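Local coordinates for protein coclaurine N-methyltransferase (Coptis japonica, PDB 6GKV) that transfers a methyl group from S-adenosyl-L-methionine to the ring nitrogen of coclaurine and related tetrahydroisoquinolines in alkaloid biosynthesis, at residues Ala152-Ser156 and Val157-Glu161; Lys178-Ile182 and Thr183-Met187; Leu209-Lys212 and Ile213-Ile217. All blocks are in the same frame, centred on the assembly; numbering follows the deposited sequence.

Contact 1 of 3, residues Ala152-Ser156 and Val157-Glu161; sequences AVTNS and VSQKE. With SAH (S-adenosyl-L-homocysteine), chain C.
Ser156 and Gln159 meet where strand 149-154 turns into helix 157-168, and two backbone N-H groups grip the Ser156 carbonyl oxygen. Lys160 N reaches Ser156 O at 3.1 Å, almost in line with the C=O bond (169° at the oxygen), whereas Gln159 N lies 2.8 Å from the same Ser156 O, well above the carbonyl plane. Ser156 is the N-cap: with OG anti to the backbone N (chi1 164°), the hydroxyl takes a weak capping bond from Gln159 N at 3.4 Å, and its stronger partner is the carbonyl of Tyr75.

In van der Waals contact, Ser156 OG rests 3.3 Å from Gln159 CG. The apolar pair is Thr154 and Gln159, whose side chains meet at about a right angle, Thr154 CG2 3.6 Å from Gln159 CB.

Gln159 makes the polar ligand contact with its far end. Extended beyond CG (chi2 -179°), this side chain carries its amide to the ribose of S-adenosyl-L-homocysteine. Both ribose hydroxyls donate to Gln159 OE1, O3' from 2.8 Å and O2' from 3.1 Å, although the exact place of that oxygen is less sure; NE2 adds a weak bond to O3'. Asn155 lies against the adenine. In many Rossmann-like methyltransferases an acidic residue at the end of the second strand binds the ribose diol; here Gln159, in the first turn of the following helix, takes that part.

The turn joins the first strand of a beta-alpha-beta unit to its helix; Val153 packs on strand 126-130, Lys160 on strand 176-179, and Asn155 and Ser156 on helix 70-73.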
loop_
_atom_site.group_PDB
_atom_site.type_symbol
_atom_site.label_atom_id
_atom_site.label_comp_id
_atom_site.label_asym_id
_atom_site.label_seq_id
_atom_site.Cartn_x
_atom_site.Cartn_y
_atom_site.Cartn_z
ATOM N N ALA A 152 11.233 21.549 19.196
ATOM C CA ALA A 152 10.508 21.950 17.999
ATOM C C ALA A 152 11.462 22.447 16.912
ATOM O O ALA A 152 12.385 23.187 17.202
ATOM C CB ALA A 152 9.486 23.016 18.347
ATOM N N VAL A 153 11.254 22.042 15.662
ATOM C CA VAL A 153 12.122 22.529 14.587
ATOM C C VAL A 153 11.369 23.252 13.473
ATOM O O VAL A 153 10.463 22.695 12.865
ATOM C CB VAL A 153 12.925 21.393 13.949
ATOM C CG1 VAL A 153 13.870 21.963 12.910
ATOM C CG2 VAL A 153 13.700 20.650 15.003
ATOM N N THR A 154 11.780 24.488 13.197
ATOM C CA THR A 154 11.125 25.335 12.204
ATOM C C THR A 154 12.134 26.120 11.383
ATOM O O THR A 154 13.196 26.430 11.877
ATOM C CB THR A 154 10.196 26.344 12.863
ATOM O OG1 THR A 154 9.407 25.690 13.857
ATOM C CG2 THR A 154 9.286 26.912 11.841
ATOM N N ASN A 155 11.800 26.454 10.139
ATOM C CA ASN A 155 12.606 27.397 9.366
ATOM C C ASN A 155 11.927 28.765 9.293
ATOM O O ASN A 155 12.263 29.602 8.448
ATOM C CB ASN A 155 12.865 26.855 7.961
ATOM C CG ASN A 155 11.593 26.714 7.142
ATOM O OD1 ASN A 155 10.484 26.664 7.685
ATOM N ND2 ASN A 155 11.750 26.628 5.825
ATOM N N SER A 156 10.978 28.979 10.198
ATOM C CA SER A 156 10.115 30.160 10.190
ATOM C C SER A 156 10.343 31.020 11.432
ATOM O O SER A 156 9.962 30.646 12.541
ATOM C CB SER A 156 8.642 29.725 10.080
ATOM O OG SER A 156 7.743 30.756 10.423
ATOM N N VAL A 157 10.982 32.172 11.237
ATOM C CA VAL A 157 11.320 33.076 12.336
ATOM C C VAL A 157 10.099 33.497 13.139
ATOM O O VAL A 157 10.213 33.845 14.310
ATOM C CB VAL A 157 12.025 34.341 11.825
ATOM C CG1 VAL A 157 13.352 33.984 11.175
ATOM C CG2 VAL A 157 11.125 35.087 10.849
ATOM N N SER A 158 8.932 33.451 12.505
ATOM C CA SER A 158 7.683 33.795 13.164
ATOM C C SER A 158 7.178 32.659 14.065
ATOM O O SER A 158 6.488 32.906 15.051
ATOM C CB SER A 158 6.640 34.160 12.111
ATOM O OG SER A 158 5.326 34.015 12.598
ATOM N N GLN A 159 7.528 31.418 13.732
ATOM C CA GLN A 159 7.066 30.260 14.504
ATOM C C GLN A 159 7.971 29.985 15.718
ATOM O O GLN A 159 7.484 29.610 16.788
ATOM C CB GLN A 159 6.950 29.028 13.586
ATOM C CG GLN A 159 5.835 29.174 12.546
ATOM C CD GLN A 159 5.680 27.964 11.628
ATOM O OE1 GLN A 159 6.393 26.975 11.757
ATOM N NE2 GLN A 159 4.724 28.042 10.699
ATOM N N LYS A 160 9.272 30.197 15.569
ATOM C CA LYS A 160 10.173 30.180 16.716
ATOM C C LYS A 160 9.813 31.286 17.706
ATOM O O LYS A 160 9.951 31.113 18.932
ATOM C CB LYS A 160 11.623 30.343 16.256
ATOM C CG LYS A 160 12.671 30.144 17.341
ATOM C CD LYS A 160 14.033 30.626 16.861
ATOM C CE LYS A 160 15.168 30.114 17.731
ATOM N NZ LYS A 160 14.970 30.454 19.159
ATOM N N GLU A 161 9.357 32.422 17.168
ATOM C CA GLU A 161 8.811 33.546 17.959
ATOM C C GLU A 161 7.827 33.084 19.014
ATOM O O GLU A 161 8.086 33.114 20.214
ATOM C CB GLU A 161 8.066 34.530 17.044
ATOM C CG GLU A 161 8.860 35.668 16.378
ATOM C CD GLU A 161 9.974 36.225 17.244
ATOM O OE1 GLU A 161 9.767 36.426 18.465
ATOM O OE2 GLU A 161 11.062 36.498 16.693
HETATM N N SAH C . 3.032 20.882 12.031
HETATM C CA SAH C . 2.315 22.131 12.247
HETATM C CB SAH C . 2.190 22.918 10.950
HETATM C CG SAH C . 2.052 22.089 9.677
HETATM S SD SAH C . 2.149 23.139 8.200
HETATM C C SAH C . 0.930 21.894 12.827
HETATM O O SAH C . 0.459 20.757 12.763
HETATM O OXT SAH C . 0.272 22.810 13.349
HETATM C "C5'" SAH C . 3.840 22.618 7.795
HETATM C "C4'" SAH C . 4.905 23.073 8.799
HETATM O "O4'" SAH C . 6.195 22.661 8.373
HETATM C "C3'" SAH C . 4.964 24.587 8.951
HETATM O "O3'" SAH C . 5.244 24.896 10.293
HETATM C "C2'" SAH C . 6.156 25.023 8.137
HETATM O "O2'" SAH C . 6.731 26.154 8.745
HETATM C "C1'" SAH C . 7.050 23.787 8.214
HETATM N N9 SAH C . 7.937 23.628 7.039
HETATM C C8 SAH C . 7.599 23.627 5.702
HETATM N N7 SAH C . 8.732 23.452 4.973
HETATM C C5 SAH C . 9.789 23.342 5.825
HETATM C C6 SAH C . 11.163 23.164 5.630
HETATM N N6 SAH C . 11.679 23.061 4.402
HETATM N N1 SAH C . 11.999 23.096 6.729
HETATM C C2 SAH C . 11.479 23.212 8.007
HETATM N N3 SAH C . 10.123 23.387 8.194
HETATM C C4 SAH C . 9.296 23.454 7.121
#

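Contact 2 of 3, residues Lys178-Ile182 and Thr183-Met187; sequences KLADI and TTHEM. With SAH (S-adenosyl-L-homocysteine), chain C.
Asp181 meets Thr183 and Thr184 in the adenine-binding turn beyond strand 176-179 of the Rossmann-like methyltransferase fold. The tight part is centred on Asp181. Its carbonyl oxygen receives Thr184 N at 3.0 Å, from above the carbonyl plane, and a weaker, bent bond from His185 N. Its carboxylate folds back over the same turn: a chi1 of 179° swings it away from its own N, OD1 takes a weak bond from Thr183 N and OD2 another from Thr184 OG1, while Thr183 CB sits 3.3 Å from both OD1 and OD2 of Asp181. These weak bonds probably steady the carboxylate for the ligand, whose N6 donates to Asp181 OD1 at 3.3 Å. Beside it, Ile182 N offers a weak bond to adenine N1, so the turn reads both the amino group and the neighbouring ring nitrogen. Ile182 also lays CG1 and CD1 against the adenine, each 3.4 Å from C2 of S-adenosyl-L-homocysteine.

Toward solvent the contact thins. Thr184, though bonded to Asp181, is exposed, and Lys178 and Met187 touch merely through Lys178 CE and the Met187 methyl CE, 4.1 Å apart; the lysine ammonium is paired with Glu176. Between the two regions stands His185, its imidazole set obliquely against Ala180 and carrying Met187 SD in plane at its edge; the Ala180 methyl CB lies 3.4 Å from His185 ND1.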
loop_
_atom_site.group_PDB
_atom_site.type_symbol
_atom_site.label_atom_id
_atom_site.label_comp_id
_atom_site.label_asym_id
_atom_site.label_seq_id
_atom_site.Cartn_x
_atom_site.Cartn_y
_atom_site.Cartn_z
ATOM N N LYS A 178 14.324 25.141 17.710
ATOM C CA LYS A 178 15.475 25.341 16.825
ATOM C C LYS A 178 15.057 25.900 15.468
ATOM O O LYS A 178 14.106 25.401 14.865
ATOM C CB LYS A 178 16.228 24.019 16.605
ATOM C CG LYS A 178 16.580 23.238 17.857
ATOM C CD LYS A 178 17.499 22.061 17.506
ATOM C CE LYS A 178 18.144 21.441 18.743
ATOM N NZ LYS A 178 18.736 22.467 19.652
ATOM N N LEU A 179 15.776 26.907 14.970
ATOM C CA LEU A 179 15.473 27.438 13.643
ATOM C C LEU A 179 16.390 26.830 12.570
ATOM O O LEU A 179 17.587 27.124 12.528
ATOM C CB LEU A 179 15.581 28.959 13.642
ATOM C CG LEU A 179 14.931 29.716 12.480
ATOM C CD1 LEU A 179 13.411 29.826 12.641
ATOM C CD2 LEU A 179 15.574 31.074 12.367
ATOM N N ALA A 180 15.822 25.984 11.706
ATOM C CA ALA A 180 16.607 25.232 10.718
ATOM C C ALA A 180 15.822 24.853 9.467
ATOM O O ALA A 180 14.617 24.627 9.530
ATOM C CB ALA A 180 17.174 23.965 11.353
ATOM N N ASP A 181 16.514 24.785 8.331
ATOM C CA ASP A 181 15.946 24.200 7.125
ATOM C C ASP A 181 16.135 22.690 7.259
ATOM O O ASP A 181 17.259 22.194 7.299
ATOM C CB ASP A 181 16.608 24.755 5.856
ATOM C CG ASP A 181 16.053 24.138 4.566
ATOM O OD1 ASP A 181 14.907 23.644 4.560
ATOM O OD2 ASP A 181 16.763 24.153 3.540
ATOM N N ILE A 182 15.033 21.961 7.369
ATOM C CA ILE A 182 15.100 20.525 7.575
ATOM C C ILE A 182 15.707 19.857 6.337
ATOM O O ILE A 182 16.336 18.800 6.438
ATOM C CB ILE A 182 13.702 19.964 7.912
ATOM C CG1 ILE A 182 13.211 20.607 9.212
ATOM C CG2 ILE A 182 13.720 18.439 8.050
ATOM C CD1 ILE A 182 11.797 20.227 9.612
ATOM N N THR A 183 15.542 20.500 5.182
ATOM C CA THR A 183 16.166 20.060 3.929
ATOM C C THR A 183 17.687 19.905 4.056
ATOM O O THR A 183 18.284 18.993 3.488
ATOM C CB THR A 183 15.857 21.058 2.794
ATOM O OG1 THR A 183 14.464 20.994 2.488
ATOM C CG2 THR A 183 16.666 20.756 1.538
ATOM N N THR A 184 18.310 20.803 4.810
ATOM C CA THR A 184 19.765 20.813 4.919
ATOM C C THR A 184 20.272 20.629 6.342
ATOM O O THR A 184 21.483 20.600 6.564
ATOM C CB THR A 184 20.375 22.134 4.385
ATOM O OG1 THR A 184 19.703 23.251 4.979
ATOM C CG2 THR A 184 20.261 22.219 2.878
ATOM N N HIS A 185 19.375 20.524 7.314
ATOM C CA HIS A 185 19.855 20.478 8.686
ATOM C C HIS A 185 20.458 19.119 9.042
ATOM O O HIS A 185 19.849 18.066 8.844
ATOM C CB HIS A 185 18.748 20.830 9.686
ATOM C CG HIS A 185 19.249 20.974 11.094
ATOM N ND1 HIS A 185 19.996 22.050 11.507
ATOM C CD2 HIS A 185 19.139 20.148 12.163
ATOM C CE1 HIS A 185 20.317 21.896 12.785
ATOM N NE2 HIS A 185 19.810 20.753 13.201
ATOM N N GLU A 186 21.677 19.159 9.557
ATOM C CA GLU A 186 22.259 17.995 10.189
ATOM C C GLU A 186 22.346 18.280 11.680
ATOM O O GLU A 186 22.467 19.429 12.089
ATOM C CB GLU A 186 23.637 17.664 9.600
ATOM C CG GLU A 186 23.631 17.273 8.112
ATOM C CD GLU A 186 23.054 15.874 7.840
ATOM O OE1 GLU A 186 22.463 15.260 8.758
ATOM O OE2 GLU A 186 23.193 15.387 6.693
ATOM N N MET A 187 22.247 17.239 12.492
ATOM C CA MET A 187 22.365 17.386 13.933
ATOM C C MET A 187 22.760 16.047 14.521
ATOM O O MET A 187 22.303 14.997 14.059
ATOM C CB MET A 187 21.058 17.899 14.558
ATOM C CG MET A 187 19.862 16.978 14.415
ATOM S SD MET A 187 18.354 17.651 15.155
ATOM C CE MET A 187 18.898 17.888 16.840
HETATM N N SAH C . 3.032 20.882 12.031
HETATM C CA SAH C . 2.315 22.131 12.247
HETATM C CB SAH C . 2.190 22.918 10.950
HETATM C CG SAH C . 2.052 22.089 9.677
HETATM S SD SAH C . 2.149 23.139 8.200
HETATM C C SAH C . 0.930 21.894 12.827
HETATM O O SAH C . 0.459 20.757 12.763
HETATM O OXT SAH C . 0.272 22.810 13.349
HETATM C "C5'" SAH C . 3.840 22.618 7.795
HETATM C "C4'" SAH C . 4.905 23.073 8.799
HETATM O "O4'" SAH C . 6.195 22.661 8.373
HETATM C "C3'" SAH C . 4.964 24.587 8.951
HETATM O "O3'" SAH C . 5.244 24.896 10.293
HETATM C "C2'" SAH C . 6.156 25.023 8.137
HETATM O "O2'" SAH C . 6.731 26.154 8.745
HETATM C "C1'" SAH C . 7.050 23.787 8.214
HETATM N N9 SAH C . 7.937 23.628 7.039
HETATM C C8 SAH C . 7.599 23.627 5.702
HETATM N N7 SAH C . 8.732 23.452 4.973
HETATM C C5 SAH C . 9.789 23.342 5.825
HETATM C C6 SAH C . 11.163 23.164 5.630
HETATM N N6 SAH C . 11.679 23.061 4.402
HETATM N N1 SAH C . 11.999 23.096 6.729
HETATM C C2 SAH C . 11.479 23.212 8.007
HETATM N N3 SAH C . 10.123 23.387 8.194
HETATM C C4 SAH C . 9.296 23.454 7.121
#

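Contact 3 of 3, residues Leu209-Lys212 and Ile213-Ile217; sequences LLRK and ISEWI
Leu209 O and Leu210 O accept regular i+4 helical bonds from Ile213 N and Ser214 N, both 3.0 Å, before the last turn of helix 206-215 relaxes: Glu215 N has weak bonds to Arg211 O and Lys212 O, and Trp216 N turns back to Ile213 O. The Ser214 hydroxyl adds a side-chain bond to the same turn. Set between its own N and carbonyl carbon (chi1 69°), its OG donates to Arg211 O at 2.8 Å, tilted 33° from the carbonyl plane.

On the buried side the aliphatic part of Lys212 runs alongside the Trp216 indole, both pointing the same way. Lys212 CG approaches the benzo ring at Trp216 CZ2, 3.4 Å away, and Lys212 CD lies 3.5 Å from Trp216 CH2. Over one indole face sit Lys212 O and Ile213 CA, both offset toward the rim. A bend at chi3 (-77°) turns the end of Lys212 so that NZ bonds the carbonyl of Ile182. Without the Trp216 indole, as with an alanine here, the lysine methylenes would probably lose their wall and the ammonium be freer to swing from that carbonyl. Leu209 and Ile213 touch more lightly, CG to CD1 4.0 Å.

Arg211 and Glu215 follow the outer side, but their charges do not meet; the guanidinium instead makes salt bridges to Asp270 and Glu207.

The helix covers the central parallel strands of the Rossmann-like sheet: Ile213 packs on strands 126-130, 191-197 and 221-230, Leu210 on 221-230, and Trp216 on 126-130 and 191-197.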
loop_
_atom_site.group_PDB
_atom_site.type_symbol
_atom_site.label_atom_id
_atom_site.label_comp_id
_atom_site.label_asym_id
_atom_site.label_seq_id
_atom_site.Cartn_x
_atom_site.Cartn_y
_atom_site.Cartn_z
ATOM N N LEU A 209 15.111 12.296 2.732
ATOM C CA LEU A 209 14.537 12.857 3.956
ATOM C C LEU A 209 14.376 11.819 5.087
ATOM O O LEU A 209 14.742 12.090 6.236
ATOM C CB LEU A 209 13.175 13.493 3.649
ATOM C CG LEU A 209 12.592 14.246 4.835
ATOM C CD1 LEU A 209 13.592 15.300 5.287
ATOM C CD2 LEU A 209 11.291 14.884 4.468
ATOM N N LEU A 210 13.817 10.647 4.769
ATOM C CA LEU A 210 13.642 9.594 5.770
ATOM C C LEU A 210 14.976 8.955 6.197
ATOM O O LEU A 210 15.122 8.532 7.356
ATOM C CB LEU A 210 12.669 8.519 5.256
ATOM C CG LEU A 210 11.201 8.982 5.348
ATOM C CD1 LEU A 210 10.254 8.039 4.638
ATOM C CD2 LEU A 210 10.742 9.198 6.799
ATOM N N ARG A 211 15.955 8.894 5.292
ATOM C CA ARG A 211 17.283 8.459 5.702
ATOM C C ARG A 211 17.800 9.395 6.801
ATOM O O ARG A 211 18.292 8.941 7.843
ATOM C CB ARG A 211 18.264 8.416 4.518
ATOM C CG ARG A 211 19.642 7.767 4.845
ATOM C CD ARG A 211 20.502 7.573 3.586
ATOM N NE ARG A 211 19.724 7.032 2.471
ATOM C CZ ARG A 211 19.384 5.748 2.330
ATOM N NH1 ARG A 211 19.762 4.848 3.231
ATOM N NH2 ARG A 211 18.666 5.353 1.284
ATOM N N LYS A 212 17.665 10.700 6.576
ATOM C CA LYS A 212 18.138 11.694 7.536
ATOM C C LYS A 212 17.411 11.566 8.884
ATOM O O LYS A 212 18.043 11.467 9.931
ATOM C CB LYS A 212 17.971 13.116 6.967
ATOM C CG LYS A 212 18.347 14.225 7.933
ATOM C CD LYS A 212 18.147 15.607 7.331
ATOM C CE LYS A 212 19.251 15.968 6.354
ATOM N NZ LYS A 212 18.898 17.174 5.578
ATOM N N ILE A 213 16.085 11.551 8.845
ATOM C CA ILE A 213 15.273 11.500 10.059
ATOM C C ILE A 213 15.525 10.238 10.909
ATOM O O ILE A 213 15.488 10.284 12.152
ATOM C CB ILE A 213 13.771 11.602 9.694
ATOM C CG1 ILE A 213 13.474 12.992 9.110
ATOM C CG2 ILE A 213 12.893 11.362 10.910
ATOM C CD1 ILE A 213 12.037 13.170 8.689
ATOM N N SER A 214 15.789 9.113 10.244
ATOM C CA SER A 214 16.000 7.850 10.956
ATOM C C SER A 214 17.284 7.916 11.768
ATOM O O SER A 214 17.387 7.301 12.827
ATOM C CB SER A 214 16.048 6.662 9.988
ATOM O OG SER A 214 17.213 6.697 9.183
ATOM N N GLU A 215 18.248 8.688 11.271
ATOM C CA GLU A 215 19.526 8.877 11.959
ATOM C C GLU A 215 19.323 9.659 13.256
ATOM O O GLU A 215 20.171 9.615 14.146
ATOM C CB GLU A 215 20.533 9.588 11.051
ATOM C CG GLU A 215 20.938 8.774 9.818
ATOM C CD GLU A 215 21.784 9.562 8.820
ATOM O OE1 GLU A 215 22.098 10.746 9.088
ATOM O OE2 GLU A 215 22.136 8.991 7.764
ATOM N N TRP A 216 18.186 10.351 13.357
ATOM C CA TRP A 216 17.809 11.085 14.563
ATOM C C TRP A 216 16.924 10.283 15.519
ATOM O O TRP A 216 16.510 10.796 16.565
ATOM C CB TRP A 216 17.081 12.370 14.191
ATOM C CG TRP A 216 17.853 13.274 13.312
ATOM C CD1 TRP A 216 19.200 13.310 13.164
ATOM C CD2 TRP A 216 17.327 14.270 12.441
ATOM N NE1 TRP A 216 19.552 14.271 12.260
ATOM C CE2 TRP A 216 18.406 14.886 11.793
ATOM C CE3 TRP A 216 16.028 14.719 12.140
ATOM C CZ2 TRP A 216 18.257 15.918 10.873
ATOM C CZ3 TRP A 216 15.870 15.740 11.218
ATOM C CH2 TRP A 216 16.977 16.326 10.595
ATOM N N ILE A 217 16.626 9.035 15.162
ATOM C CA ILE A 217 15.816 8.169 16.021
ATOM C C ILE A 217 16.717 7.435 17.013
ATOM O O ILE A 217 17.736 6.874 16.619
ATOM C CB ILE A 217 15.009 7.125 15.212
ATOM C CG1 ILE A 217 14.013 7.785 14.260
ATOM C CG2 ILE A 217 14.226 6.212 16.140
ATOM C CD1 ILE A 217 13.177 6.774 13.447
#

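Overall arrangement
Contacts 1 and 2 finish adjacent parallel strands, 149-154 and 176-179, and join directly through backbone bonds such as Ala180 N to Thr154 O; both hold S-adenosyl-L-homocysteine, contact 1 mainly at the ribose, with Asn155 against the adenine that contact 2 binds. Each is partly buried and largely polar. Contact 3 is more buried, lies away from the bound ligand and owes its side-chain packing mainly to hydrocarbon and indole. It reaches the ligand site indirectly, as Lys212 and Trp216 meet the loop after strand 176-179, where the His185 carbonyl lies beside Trp216 CZ2. Contacts 1 and 3 do not touch, their centres about 20 Å apart, and contact 2 touches both.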